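Side-chain contacts in protein YiiM (Escherichia coli, PDB 1O65), which probably acts as a molybdenum-binding oxidoreductase of the MOSC family, with nitrogenous compounds as electron donors: residues Y15-Y20 and F116-A121; L100-L105 and A170-V175; A187-H192 and D198-L203. One frame throughout, in Å; residues are numbered along the deposited sequence.

Contact 1. Residues Y15-Y20 and F116-A121; sequences YPVDVY and FRWGEA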
ATOM      1  N   TYR A  15       7.014 -14.487  -3.252  1.00 29.42           N
ATOM      2  CA  TYR A  15       7.831 -13.275  -3.275  1.00 28.29           C
ATOM      3  C   TYR A  15       8.618 -13.086  -1.990  1.00 29.31           C
ATOM      4  O   TYR A  15       8.052 -12.887  -0.909  1.00 29.17           O
ATOM      5  CB  TYR A  15       6.962 -12.058  -3.564  1.00 26.26           C
ATOM      6  CG  TYR A  15       6.110 -12.142  -4.814  1.00 24.65           C
ATOM      7  CD1 TYR A  15       6.572 -11.731  -6.053  1.00 23.42           C
ATOM      8  CD2 TYR A  15       4.829 -12.682  -4.754  1.00 24.58           C
ATOM      9  CE1 TYR A  15       5.786 -11.804  -7.194  1.00 21.66           C
ATOM     10  CE2 TYR A  15       4.036 -12.772  -5.881  1.00 24.48           C
ATOM     11  CZ  TYR A  15       4.521 -12.328  -7.094  1.00 23.80           C
ATOM     12  OH  TYR A  15       3.699 -12.416  -8.194  1.00 24.80           O
ATOM     13  N   PRO A  16       9.940 -13.255  -2.098  1.00 29.68           N
ATOM     14  CA  PRO A  16      10.827 -13.055  -0.952  1.00 29.52           C
ATOM     15  C   PRO A  16      10.588 -11.667  -0.389  1.00 29.42           C
ATOM     16  O   PRO A  16      10.386 -10.710  -1.156  1.00 29.63           O
ATOM     17  CB  PRO A  16      12.203 -13.229  -1.532  1.00 29.85           C
ATOM     18  CG  PRO A  16      12.041 -14.144  -2.686  1.00 30.85           C
ATOM     19  CD  PRO A  16      10.601 -14.071  -3.147  1.00 30.09           C
ATOM     20  N   VAL A  17      10.595 -11.523   0.940  1.00 28.40           N
ATOM     21  CA  VAL A  17      10.293 -10.198   1.462  1.00 28.84           C
ATOM     22  C   VAL A  17      11.158  -9.733   2.598  1.00 29.63           C
ATOM     23  O   VAL A  17      11.459 -10.495   3.512  1.00 31.38           O
ATOM     24  CB  VAL A  17       8.785 -10.161   1.831  1.00 28.75           C
ATOM     25  CG1 VAL A  17       8.489 -10.990   3.068  1.00 25.06           C
ATOM     26  CG2 VAL A  17       8.308  -8.732   2.006  1.00 29.54           C
ATOM     27  N   ASP A  18      11.599  -8.488   2.549  1.00 29.55           N
ATOM     28  CA  ASP A  18      12.354  -7.854   3.630  1.00 29.39           C
ATOM     29  C   ASP A  18      11.331  -7.130   4.518  1.00 29.47           C
ATOM     30  O   ASP A  18      10.415  -6.493   3.979  1.00 27.64           O
ATOM     31  CB  ASP A  18      13.357  -6.851   3.048  1.00 29.84           C
ATOM     32  CG  ASP A  18      14.498  -7.557   2.337  1.00 28.90           C
ATOM     33  OD1 ASP A  18      14.835  -8.695   2.755  1.00 30.50           O
ATOM     34  OD2 ASP A  18      15.064  -6.999   1.393  1.00 27.40           O
ATOM     35  N   VAL A  19      11.487  -7.243   5.817  1.00 29.09           N
ATOM     36  CA  VAL A  19      10.596  -6.739   6.836  1.00 28.88           C
ATOM     37  C   VAL A  19      11.213  -5.617   7.650  1.00 29.75           C
ATOM     38  O   VAL A  19      12.378  -5.703   8.055  1.00 29.53           O
ATOM     39  CB  VAL A  19      10.258  -7.879   7.844  1.00 29.58           C
ATOM     40  CG1 VAL A  19       9.177  -7.427   8.822  1.00 28.11           C
ATOM     41  CG2 VAL A  19       9.890  -9.156   7.138  1.00 27.10           C
ATOM     42  N   TYR A  20      10.491  -4.523   7.845  1.00 30.61           N
ATOM     43  CA  TYR A  20      10.970  -3.377   8.595  1.00 32.31           C
ATOM     44  C   TYR A  20       9.931  -2.911   9.610  1.00 34.18           C
ATOM     45  O   TYR A  20       8.728  -2.983   9.355  1.00 34.32           O
ATOM     46  CB  TYR A  20      11.328  -2.165   7.735  1.00 31.76           C
ATOM     47  CG  TYR A  20      12.386  -2.427   6.681  1.00 32.58           C
ATOM     48  CD1 TYR A  20      12.029  -3.043   5.491  1.00 31.09           C
ATOM     49  CD2 TYR A  20      13.724  -2.095   6.882  1.00 32.30           C
ATOM     50  CE1 TYR A  20      12.970  -3.324   4.523  1.00 33.67           C
ATOM     51  CE2 TYR A  20      14.673  -2.359   5.910  1.00 31.73           C
ATOM     52  CZ  TYR A  20      14.295  -2.963   4.735  1.00 32.38           C
ATOM     53  OH  TYR A  20      15.200  -3.234   3.741  1.00 32.47           O
ATOM     54  N   PHE A 116      -2.731 -13.045   0.576  1.00 22.24           N
ATOM     55  CA  PHE A 116      -1.451 -13.706   0.585  1.00 21.51           C
ATOM     56  C   PHE A 116      -1.261 -14.470   1.913  1.00 22.42           C
ATOM     57  O   PHE A 116      -1.681 -14.001   2.967  1.00 21.92           O
ATOM     58  CB  PHE A 116      -0.298 -12.732   0.425  1.00 20.46           C
ATOM     59  CG  PHE A 116      -0.096 -12.010  -0.855  1.00 20.46           C
ATOM     60  CD1 PHE A 116      -0.892 -10.897  -1.152  1.00 22.09           C
ATOM     61  CD2 PHE A 116       0.875 -12.366  -1.766  1.00 19.52           C
ATOM     62  CE1 PHE A 116      -0.699 -10.177  -2.317  1.00 24.76           C
ATOM     63  CE2 PHE A 116       1.085 -11.660  -2.948  1.00 17.86           C
ATOM     64  CZ  PHE A 116       0.290 -10.570  -3.226  1.00 23.93           C
ATOM     65  N   ARG A 117      -0.681 -15.655   1.797  1.00 21.97           N
ATOM     66  CA  ARG A 117      -0.299 -16.437   2.954  1.00 23.27           C
ATOM     67  C   ARG A 117       1.171 -16.016   3.230  1.00 24.12           C
ATOM     68  O   ARG A 117       1.896 -15.877   2.238  1.00 23.52           O
ATOM     69  CB  ARG A 117      -0.353 -17.950   2.772  1.00 24.77           C
ATOM     70  CG  ARG A 117       0.107 -18.699   4.030  1.00 28.75           C
ATOM     71  CD  ARG A 117      -0.150 -20.196   3.947  1.00 29.63           C
ATOM     72  NE  ARG A 117       0.529 -20.796   2.811  1.00 32.46           N
ATOM     73  CZ  ARG A 117       0.152 -21.899   2.172  1.00 35.20           C
ATOM     74  NH1 ARG A 117      -0.925 -22.566   2.543  1.00 32.77           N
ATOM     75  NH2 ARG A 117       0.871 -22.327   1.127  1.00 36.89           N
ATOM     76  N   TRP A 118       1.467 -15.720   4.471  1.00 23.55           N
ATOM     77  CA  TRP A 118       2.782 -15.302   4.919  1.00 25.82           C
ATOM     78  C   TRP A 118       3.092 -15.999   6.251  1.00 26.38           C
ATOM     79  O   TRP A 118       2.574 -15.629   7.304  1.00 25.00           O
ATOM     80  CB  TRP A 118       2.874 -13.774   5.081  1.00 25.55           C
ATOM     81  CG  TRP A 118       4.247 -13.259   5.399  1.00 25.49           C
ATOM     82  CD1 TRP A 118       5.442 -13.833   5.038  1.00 26.16           C
ATOM     83  CD2 TRP A 118       4.594 -12.044   6.081  1.00 23.57           C
ATOM     84  NE1 TRP A 118       6.493 -13.074   5.468  1.00 22.85           N
ATOM     85  CE2 TRP A 118       5.999 -11.981   6.136  1.00 25.95           C
ATOM     86  CE3 TRP A 118       3.851 -11.028   6.685  1.00 22.15           C
ATOM     87  CZ2 TRP A 118       6.686 -10.927   6.753  1.00 25.36           C
ATOM     88  CZ3 TRP A 118       4.532  -9.990   7.308  1.00 21.09           C
ATOM     89  CH2 TRP A 118       5.928  -9.933   7.321  1.00 21.76           C
ATOM     90  N   GLY A 119       3.843 -17.102   6.129  1.00 27.62           N
ATOM     91  CA  GLY A 119       4.204 -17.907   7.292  1.00 27.13           C
ATOM     92  C   GLY A 119       2.896 -18.414   7.905  1.00 29.29           C
ATOM     93  O   GLY A 119       2.142 -19.103   7.216  1.00 27.63           O
ATOM     94  N   GLU A 120       2.605 -18.025   9.144  1.00 29.73           N
ATOM     95  CA  GLU A 120       1.352 -18.509   9.739  1.00 32.32           C
ATOM     96  C   GLU A 120       0.223 -17.501   9.529  1.00 29.90           C
ATOM     97  O   GLU A 120      -0.867 -17.757  10.008  1.00 30.18           O
ATOM     98  CB  GLU A 120       1.508 -18.682  11.258  1.00 39.90           C
ATOM     99  CG  GLU A 120       2.871 -19.226  11.652  1.00 46.91           C
ATOM    100  CD  GLU A 120       2.884 -20.744  11.534  1.00 51.08           C
ATOM    101  OE1 GLU A 120       2.741 -21.247  10.403  1.00 52.03           O
ATOM    102  OE2 GLU A 120       3.041 -21.349  12.617  1.00 53.83           O
ATOM    103  N   ALA A 121       0.469 -16.408   8.827  1.00 28.05           N
ATOM    104  CA  ALA A 121      -0.530 -15.377   8.663  1.00 27.37           C
ATOM    105  C   ALA A 121      -1.225 -15.374   7.308  1.00 25.61           C
ATOM    106  O   ALA A 121      -0.846 -16.053   6.371  1.00 26.64           O
ATOM    107  CB  ALA A 121       0.091 -13.986   8.892  1.00 23.32           C
TER
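W118 reaches across to strand 14-21 and packs its indole against two valines. CG2 of V19 sits at the edge of the six-membered ring, in the ring plane, 3.7 Å from CZ2 of W118. V17 meets the pyrrole side: its CG1 lies 3.8 Å from NE1 of W118 and 4.1 Å from CE2 of W118, the two side chains crossing at about a right angle. The indole can span this distance because CG of W118 stands anti to the backbone N (chi1 -174°), while the nearest CA atoms, those of V17 and W118, are still 9.7 Å apart. V17 meets it with the methyl held between its own backbone N and carbonyl carbon (chi1 72°). Small branched valines suit these places, since each offers a methyl to a broad, flat partner in a buried layer.

No hydrogen bond joins the two segments, which belong to the curled, mixed beta-sheet of the MOSC fold. Strand 172-176 runs antiparallel to both 14-21 and 115-118, so the side chains described here meet across the strand that lies between their own. L172 of that strand touches both F116 and W118, and V166 of strand 164-167 packs on W118 as well. The indole N-H is not left to the valines: NE1 makes weak hydrogen bonds to the carbonyls of S167 and A170.

Further along, CD2 of Y15 lies near the plane of the F116 ring, at its edge, 4.3 Å from CE2 of F116. Beyond W118 the chain reverses in a type II' turn, closed by A121 N to W118 O at 2.7 Å; G119 takes the positive phi (61°) that a side chain would make costly.

Contact 2. Residues L100-L105 and A170-V175; sequences LSTDGL and APLELV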
ATOM      1  N   LEU A 100       6.955  -3.991   4.430  1.00 25.97           N
ATOM      2  CA  LEU A 100       7.316  -5.061   3.508  1.00 25.82           C
ATOM      3  C   LEU A 100       8.015  -4.566   2.246  1.00 26.62           C
ATOM      4  O   LEU A 100       7.502  -3.732   1.518  1.00 25.38           O
ATOM      5  CB  LEU A 100       6.084  -5.866   3.111  1.00 24.48           C
ATOM      6  CG  LEU A 100       5.290  -6.543   4.229  1.00 25.86           C
ATOM      7  CD1 LEU A 100       4.144  -7.370   3.675  1.00 23.49           C
ATOM      8  CD2 LEU A 100       6.195  -7.396   5.102  1.00 25.89           C
ATOM      9  N   SER A 101       9.188  -5.146   1.948  1.00 27.03           N
ATOM     10  CA  SER A 101       9.942  -4.708   0.772  1.00 27.34           C
ATOM     11  C   SER A 101      10.226  -5.906  -0.128  1.00 27.97           C
ATOM     12  O   SER A 101      10.709  -6.927   0.356  1.00 27.52           O
ATOM     13  CB  SER A 101      11.218  -4.000   1.176  1.00 25.57           C
ATOM     14  OG  SER A 101      12.016  -3.682   0.046  1.00 29.42           O
ATOM     15  N   THR A 102       9.914  -5.798  -1.415  1.00 26.69           N
ATOM     16  CA  THR A 102      10.082  -6.838  -2.388  1.00 26.31           C
ATOM     17  C   THR A 102      10.447  -6.370  -3.810  1.00 27.14           C
ATOM     18  O   THR A 102      10.450  -5.201  -4.178  1.00 27.04           O
ATOM     19  CB  THR A 102       8.709  -7.538  -2.655  1.00 24.60           C
ATOM     20  OG1 THR A 102       7.818  -6.521  -3.141  1.00 23.36           O
ATOM     21  CG2 THR A 102       8.130  -8.272  -1.485  1.00 24.29           C
ATOM     22  N   ASP A 103      10.629  -7.372  -4.664  1.00 28.05           N
ATOM     23  CA  ASP A 103      10.795  -7.233  -6.097  1.00 27.83           C
ATOM     24  C   ASP A 103       9.643  -8.072  -6.716  1.00 26.89           C
ATOM     25  O   ASP A 103       9.166  -8.959  -6.000  1.00 27.75           O
ATOM     26  CB  ASP A 103      12.069  -7.828  -6.654  1.00 32.47           C
ATOM     27  CG  ASP A 103      13.331  -7.047  -6.369  1.00 35.46           C
ATOM     28  OD1 ASP A 103      13.501  -5.920  -6.868  1.00 37.79           O
ATOM     29  OD2 ASP A 103      14.163  -7.630  -5.638  1.00 35.77           O
ATOM     30  N   GLY A 104       9.208  -7.767  -7.922  1.00 24.61           N
ATOM     31  CA  GLY A 104       8.194  -8.564  -8.583  1.00 22.39           C
ATOM     32  C   GLY A 104       6.763  -8.197  -8.302  1.00 24.18           C
ATOM     33  O   GLY A 104       5.878  -8.807  -8.915  1.00 24.49           O
ATOM     34  N   LEU A 105       6.460  -7.300  -7.360  1.00 23.65           N
ATOM     35  CA  LEU A 105       5.090  -6.924  -7.046  1.00 23.91           C
ATOM     36  C   LEU A 105       4.900  -5.421  -7.192  1.00 24.90           C
ATOM     37  O   LEU A 105       5.559  -4.620  -6.505  1.00 26.05           O
ATOM     38  CB  LEU A 105       4.698  -7.366  -5.639  1.00 20.96           C
ATOM     39  CG  LEU A 105       4.485  -8.863  -5.421  1.00 19.12           C
ATOM     40  CD1 LEU A 105       4.259  -9.172  -3.951  1.00 18.35           C
ATOM     41  CD2 LEU A 105       3.300  -9.371  -6.220  1.00 17.55           C
ATOM     42  N   ALA A 170      10.095 -16.328   5.501  1.00 34.79           N
ATOM     43  CA  ALA A 170       8.915 -16.796   4.790  1.00 31.20           C
ATOM     44  C   ALA A 170       8.509 -15.807   3.695  1.00 29.45           C
ATOM     45  O   ALA A 170       8.307 -14.619   3.959  1.00 28.22           O
ATOM     46  CB  ALA A 170       7.748 -16.936   5.770  1.00 32.75           C
ATOM     47  N   PRO A 171       8.323 -16.293   2.479  1.00 27.31           N
ATOM     48  CA  PRO A 171       7.897 -15.490   1.363  1.00 27.03           C
ATOM     49  C   PRO A 171       6.398 -15.202   1.336  1.00 27.43           C
ATOM     50  O   PRO A 171       5.611 -15.902   1.973  1.00 26.70           O
ATOM     51  CB  PRO A 171       8.209 -16.389   0.149  1.00 26.66           C
ATOM     52  CG  PRO A 171       8.023 -17.771   0.676  1.00 27.24           C
ATOM     53  CD  PRO A 171       8.523 -17.716   2.106  1.00 27.50           C
ATOM     54  N   LEU A 172       6.012 -14.107   0.663  1.00 27.19           N
ATOM     55  CA  LEU A 172       4.588 -13.827   0.468  1.00 27.41           C
ATOM     56  C   LEU A 172       4.077 -14.790  -0.615  1.00 26.44           C
ATOM     57  O   LEU A 172       4.709 -14.916  -1.660  1.00 25.95           O
ATOM     58  CB  LEU A 172       4.325 -12.405  -0.033  1.00 25.53           C
ATOM     59  CG  LEU A 172       4.913 -11.275   0.801  1.00 27.13           C
ATOM     60  CD1 LEU A 172       4.582  -9.928   0.166  1.00 25.14           C
ATOM     61  CD2 LEU A 172       4.393 -11.348   2.238  1.00 23.73           C
ATOM     62  N   GLU A 173       2.992 -15.484  -0.333  1.00 26.96           N
ATOM     63  CA  GLU A 173       2.443 -16.430  -1.309  1.00 25.45           C
ATOM     64  C   GLU A 173       1.014 -16.027  -1.668  1.00 25.13           C
ATOM     65  O   GLU A 173       0.103 -16.068  -0.832  1.00 24.22           O
ATOM     66  CB  GLU A 173       2.438 -17.850  -0.760  1.00 25.34           C
ATOM     67  CG  GLU A 173       3.695 -18.318  -0.040  1.00 29.41           C
ATOM     68  CD  GLU A 173       3.437 -19.495   0.880  1.00 31.14           C
ATOM     69  OE1 GLU A 173       3.240 -20.609   0.363  1.00 32.00           O
ATOM     70  OE2 GLU A 173       3.376 -19.338   2.118  1.00 34.32           O
ATOM     71  N   LEU A 174       0.810 -15.698  -2.939  1.00 24.04           N
ATOM     72  CA  LEU A 174      -0.539 -15.314  -3.358  1.00 23.19           C
ATOM     73  C   LEU A 174      -1.429 -16.545  -3.339  1.00 21.62           C
ATOM     74  O   LEU A 174      -1.133 -17.530  -4.013  1.00 20.18           O
ATOM     75  CB  LEU A 174      -0.481 -14.634  -4.730  1.00 24.37           C
ATOM     76  CG  LEU A 174      -1.867 -14.307  -5.321  1.00 27.26           C
ATOM     77  CD1 LEU A 174      -2.409 -13.031  -4.691  1.00 24.78           C
ATOM     78  CD2 LEU A 174      -1.805 -14.238  -6.841  1.00 23.36           C
ATOM     79  N   VAL A 175      -2.560 -16.485  -2.648  1.00 21.15           N
ATOM     80  CA  VAL A 175      -3.450 -17.647  -2.557  1.00 20.75           C
ATOM     81  C   VAL A 175      -4.807 -17.392  -3.142  1.00 20.06           C
ATOM     82  O   VAL A 175      -5.427 -18.329  -3.673  1.00 19.43           O
ATOM     83  CB  VAL A 175      -3.518 -18.199  -1.120  1.00 24.79           C
ATOM     84  CG1 VAL A 175      -3.726 -17.103  -0.075  1.00 24.61           C
ATOM     85  CG2 VAL A 175      -4.663 -19.193  -1.003  1.00 30.72           C
TER
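Strands 100-102 and 172-176 do not pair directly; their backbones come nearest at T102 and L172, whose CA atoms are 9.3 Å apart, and side chains alone bridge the distance. L172 supplies the whole of one side. Its two methyls part company: CD2 meets CD1 of L100 at 4.2 Å, whereas CD1 is shared between CG2 of T102 and CD1 of L105, also 4.2 Å from the latter. With CG anti to the carbonyl carbon (chi1 -55°) and the chain then extended, the isobutyl group of L172 reaches well into this layer, its end coming to L105 at a slant. Leucine suits the task because a forked end can serve neighbours that lie apart. T102 is two-sided in the same way: the methyl goes to the leucine, while its buried OG1 is hydrogen-bonded to H71. G104, with phi 88°, lets the chain turn so that L105 comes back to the same apolar layer. Strand 14-21 lies between the two strands and pairs antiparallel with each; its V17 touches L100 and T102, and its Y15 touches L105. Strand 156-160 adds Y158 against L100 and L172, and W156 against L105.

Contact 3. Residues A187-H192 and D198-L203; sequences AAIAWH and DQYHRL
I189 projects from helix 183-191 as a knob into a hole formed by Q199, Y200, R202 and L203 of helix 197-204, two members of the three-helix YiiM-like domain. The short segments cross at -135°, their axes 10.3 Å apart. The two branches of I189 separate. CG1 and CD1 run across the side chain of Q199 at about a right angle, with CG1 of I189 3.5 Å from CG of Q199. CG1 stands beside the backbone N (chi1 -67°), which leaves CG2 turned to Y200 and L203: it lies 3.8 Å from CD1 of Y200 and also meets CD2 of L203. The side chains of I189 and Y200 run alongside each other, pointing opposite ways. A beta-branched residue suits the hole because it fills two directions at once, and an alanine here would probably leave a gap among the four residues and deprive Q199 and L203 of their apolar partner. At the side of the hole, NH1 of R202 passes CD1 of I189; it is salt-bridged to E185 and makes a weak hydrogen bond to OE1 of Q199. M217 of helix 211-223 packs on Y200. In the plane of the Y200 ring, at its edge, a water donates to I189 O at 2.6 Å and accepts from Y200 OH at 2.5 Å.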
ATOM      1  N   ALA A 187      -5.842   3.383  -7.555  1.00 19.67           N
ATOM      2  CA  ALA A 187      -5.136   4.626  -7.429  1.00 22.36           C
ATOM      3  C   ALA A 187      -5.621   5.602  -8.503  1.00 23.82           C
ATOM      4  O   ALA A 187      -5.977   6.717  -8.097  1.00 27.02           O
ATOM      5  CB  ALA A 187      -3.615   4.487  -7.473  1.00 22.16           C
ATOM      6  N   ALA A 188      -5.784   5.196  -9.738  1.00 22.79           N
ATOM      7  CA  ALA A 188      -6.214   6.054 -10.823  1.00 23.89           C
ATOM      8  C   ALA A 188      -7.647   6.550 -10.658  1.00 22.39           C
ATOM      9  O   ALA A 188      -8.026   7.681 -10.990  1.00 22.77           O
ATOM     10  CB  ALA A 188      -6.098   5.307 -12.180  1.00 23.48           C
ATOM     11  N   ILE A 189      -8.514   5.660 -10.235  1.00 21.75           N
ATOM     12  CA  ILE A 189      -9.901   5.991  -9.971  1.00 22.47           C
ATOM     13  C   ILE A 189      -9.973   7.034  -8.851  1.00 22.14           C
ATOM     14  O   ILE A 189     -10.847   7.904  -8.840  1.00 23.41           O
ATOM     15  CB  ILE A 189     -10.704   4.740  -9.522  1.00 19.73           C
ATOM     16  CG1 ILE A 189     -10.823   3.746 -10.676  1.00 21.71           C
ATOM     17  CG2 ILE A 189     -12.055   5.184  -8.988  1.00 12.29           C
ATOM     18  CD1 ILE A 189     -11.437   2.401 -10.354  1.00 18.14           C
ATOM     19  N   ALA A 190      -9.132   6.923  -7.842  1.00 21.24           N
ATOM     20  CA  ALA A 190      -9.175   7.879  -6.749  1.00 21.60           C
ATOM     21  C   ALA A 190      -8.577   9.230  -7.123  1.00 20.24           C
ATOM     22  O   ALA A 190      -9.155  10.224  -6.713  1.00 18.54           O
ATOM     23  CB  ALA A 190      -8.390   7.397  -5.522  1.00 19.85           C
ATOM     24  N   TRP A 191      -7.448   9.223  -7.851  1.00 19.66           N
ATOM     25  CA  TRP A 191      -6.743  10.483  -8.036  1.00 21.60           C
ATOM     26  C   TRP A 191      -6.456  10.949  -9.443  1.00 24.53           C
ATOM     27  O   TRP A 191      -5.943  12.064  -9.604  1.00 22.72           O
ATOM     28  CB  TRP A 191      -5.380  10.346  -7.309  1.00 19.00           C
ATOM     29  CG  TRP A 191      -5.405   9.912  -5.892  1.00 20.31           C
ATOM     30  CD1 TRP A 191      -6.136  10.479  -4.880  1.00 19.06           C
ATOM     31  CD2 TRP A 191      -4.683   8.831  -5.289  1.00 20.74           C
ATOM     32  NE1 TRP A 191      -5.887   9.825  -3.712  1.00 20.46           N
ATOM     33  CE2 TRP A 191      -5.001   8.816  -3.921  1.00 21.02           C
ATOM     34  CE3 TRP A 191      -3.757   7.897  -5.771  1.00 20.51           C
ATOM     35  CZ2 TRP A 191      -4.473   7.883  -3.009  1.00 19.92           C
ATOM     36  CZ3 TRP A 191      -3.236   6.983  -4.867  1.00 23.85           C
ATOM     37  CH2 TRP A 191      -3.598   6.961  -3.512  1.00 19.11           C
ATOM     38  N   HIS A 192      -6.654  10.149 -10.492  1.00 26.47           N
ATOM     39  CA  HIS A 192      -6.311  10.614 -11.829  1.00 28.71           C
ATOM     40  C   HIS A 192      -7.503  10.908 -12.714  1.00 30.50           C
ATOM     41  O   HIS A 192      -7.440  11.818 -13.544  1.00 32.20           O
ATOM     42  CB  HIS A 192      -5.424   9.563 -12.551  1.00 29.15           C
ATOM     43  CG  HIS A 192      -4.132   9.249 -11.867  1.00 27.55           C
ATOM     44  ND1 HIS A 192      -3.409   8.121 -12.145  1.00 27.17           N
ATOM     45  CD2 HIS A 192      -3.441   9.874 -10.888  1.00 27.35           C
ATOM     46  CE1 HIS A 192      -2.317   8.070 -11.407  1.00 28.03           C
ATOM     47  NE2 HIS A 192      -2.312   9.143 -10.615  1.00 28.35           N
ATOM     48  N   ASP A 198     -19.764   5.270 -12.340  1.00 28.90           N
ATOM     49  CA  ASP A 198     -19.597   3.874 -12.675  1.00 28.75           C
ATOM     50  C   ASP A 198     -18.270   3.317 -12.149  1.00 27.17           C
ATOM     51  O   ASP A 198     -18.193   2.204 -11.649  1.00 25.20           O
ATOM     52  CB  ASP A 198     -19.694   3.626 -14.176  1.00 33.75           C
ATOM     53  CG  ASP A 198     -21.084   3.718 -14.748  1.00 36.67           C
ATOM     54  OD1 ASP A 198     -22.082   3.602 -14.007  1.00 38.84           O
ATOM     55  OD2 ASP A 198     -21.189   3.881 -15.990  1.00 40.07           O
ATOM     56  N   GLN A 199     -17.224   4.097 -12.308  1.00 26.17           N
ATOM     57  CA  GLN A 199     -15.893   3.747 -11.825  1.00 26.03           C
ATOM     58  C   GLN A 199     -15.922   3.674 -10.301  1.00 25.13           C
ATOM     59  O   GLN A 199     -15.334   2.740  -9.734  1.00 23.84           O
ATOM     60  CB  GLN A 199     -14.889   4.747 -12.355  1.00 30.80           C
ATOM     61  CG  GLN A 199     -13.551   4.227 -12.790  1.00 40.39           C
ATOM     62  CD  GLN A 199     -13.611   3.148 -13.846  1.00 44.83           C
ATOM     63  OE1 GLN A 199     -12.934   2.129 -13.751  1.00 47.23           O
ATOM     64  NE2 GLN A 199     -14.456   3.343 -14.846  1.00 48.46           N
ATOM     65  N   TYR A 200     -16.646   4.588  -9.637  1.00 22.21           N
ATOM     66  CA  TYR A 200     -16.759   4.524  -8.186  1.00 21.89           C
ATOM     67  C   TYR A 200     -17.551   3.282  -7.783  1.00 22.24           C
ATOM     68  O   TYR A 200     -17.190   2.581  -6.830  1.00 21.19           O
ATOM     69  CB  TYR A 200     -17.367   5.782  -7.549  1.00 20.37           C
ATOM     70  CG  TYR A 200     -16.622   7.038  -7.965  1.00 21.01           C
ATOM     71  CD1 TYR A 200     -15.227   7.019  -8.068  1.00 21.35           C
ATOM     72  CD2 TYR A 200     -17.267   8.212  -8.260  1.00 19.28           C
ATOM     73  CE1 TYR A 200     -14.512   8.111  -8.481  1.00 21.43           C
ATOM     74  CE2 TYR A 200     -16.557   9.333  -8.656  1.00 19.70           C
ATOM     75  CZ  TYR A 200     -15.191   9.281  -8.762  1.00 21.12           C
ATOM     76  OH  TYR A 200     -14.479  10.377  -9.156  1.00 21.53           O
ATOM     77  N   HIS A 201     -18.581   2.925  -8.568  1.00 20.55           N
ATOM     78  CA  HIS A 201     -19.334   1.716  -8.199  1.00 21.92           C
ATOM     79  C   HIS A 201     -18.417   0.491  -8.323  1.00 21.41           C
ATOM     80  O   HIS A 201     -18.421  -0.431  -7.519  1.00 19.80           O
ATOM     81  CB  HIS A 201     -20.584   1.562  -9.050  1.00 21.47           C
ATOM     82  CG  HIS A 201     -21.370   0.314  -8.807  1.00 22.16           C
ATOM     83  ND1 HIS A 201     -21.180  -0.822  -9.587  1.00 26.86           N
ATOM     84  CD2 HIS A 201     -22.320  -0.009  -7.924  1.00 19.71           C
ATOM     85  CE1 HIS A 201     -22.009  -1.784  -9.177  1.00 22.84           C
ATOM     86  NE2 HIS A 201     -22.697  -1.307  -8.164  1.00 22.53           N
ATOM     87  N   ARG A 202     -17.593   0.519  -9.351  1.00 20.05           N
ATOM     88  CA  ARG A 202     -16.660  -0.578  -9.594  1.00 22.76           C
ATOM     89  C   ARG A 202     -15.641  -0.709  -8.472  1.00 21.84           C
ATOM     90  O   ARG A 202     -15.435  -1.814  -7.964  1.00 20.96           O
ATOM     91  CB  ARG A 202     -16.063  -0.389 -10.981  1.00 21.85           C
ATOM     92  CG  ARG A 202     -14.665  -0.903 -11.195  1.00 25.28           C
ATOM     93  CD  ARG A 202     -14.422  -0.969 -12.732  1.00 25.93           C
ATOM     94  NE  ARG A 202     -13.592  -2.128 -12.990  1.00 25.80           N
ATOM     95  CZ  ARG A 202     -12.281  -2.106 -13.071  1.00 29.08           C
ATOM     96  NH1 ARG A 202     -11.699  -0.909 -12.917  1.00 28.75           N
ATOM     97  NH2 ARG A 202     -11.629  -3.249 -13.335  1.00 24.59           N
ATOM     98  N   LEU A 203     -15.047   0.379  -7.987  1.00 21.31           N
ATOM     99  CA  LEU A 203     -14.069   0.312  -6.915  1.00 20.40           C
ATOM    100  C   LEU A 203     -14.711  -0.158  -5.624  1.00 18.83           C
ATOM    101  O   LEU A 203     -14.148  -0.992  -4.892  1.00 20.18           O
ATOM    102  CB  LEU A 203     -13.291   1.607  -6.700  1.00 21.38           C
ATOM    103  CG  LEU A 203     -12.262   1.601  -5.549  1.00 25.31           C
ATOM    104  CD1 LEU A 203     -11.253   0.471  -5.679  1.00 20.81           C
ATOM    105  CD2 LEU A 203     -11.502   2.933  -5.523  1.00 23.03           C
TER
HETATM  106  O   HOH W   1     -12.105   9.966  -9.876  1.00 37.89           O

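All three contacts are largely buried, but contacts 1 and 2 form one continuous layer, whereas contact 3 stands apart. The centres of the first two are about 6 Å apart, and strand 14-21 stitches them together through backbone bonds, Y15 to L172 and D18 to S101. Contact 3 lies on the opposite side of the chain's centre from contact 1, and its centre is about 25 Å from that of contact 2. None of the three has a direct hydrogen bond across it, yet the chemistry differs: contact 1 sets methyls on an aromatic ring, contact 2 is methyl on methyl, and contact 3 packs a buried isoleucine against polar as well as apolar residues and adds a bridging water.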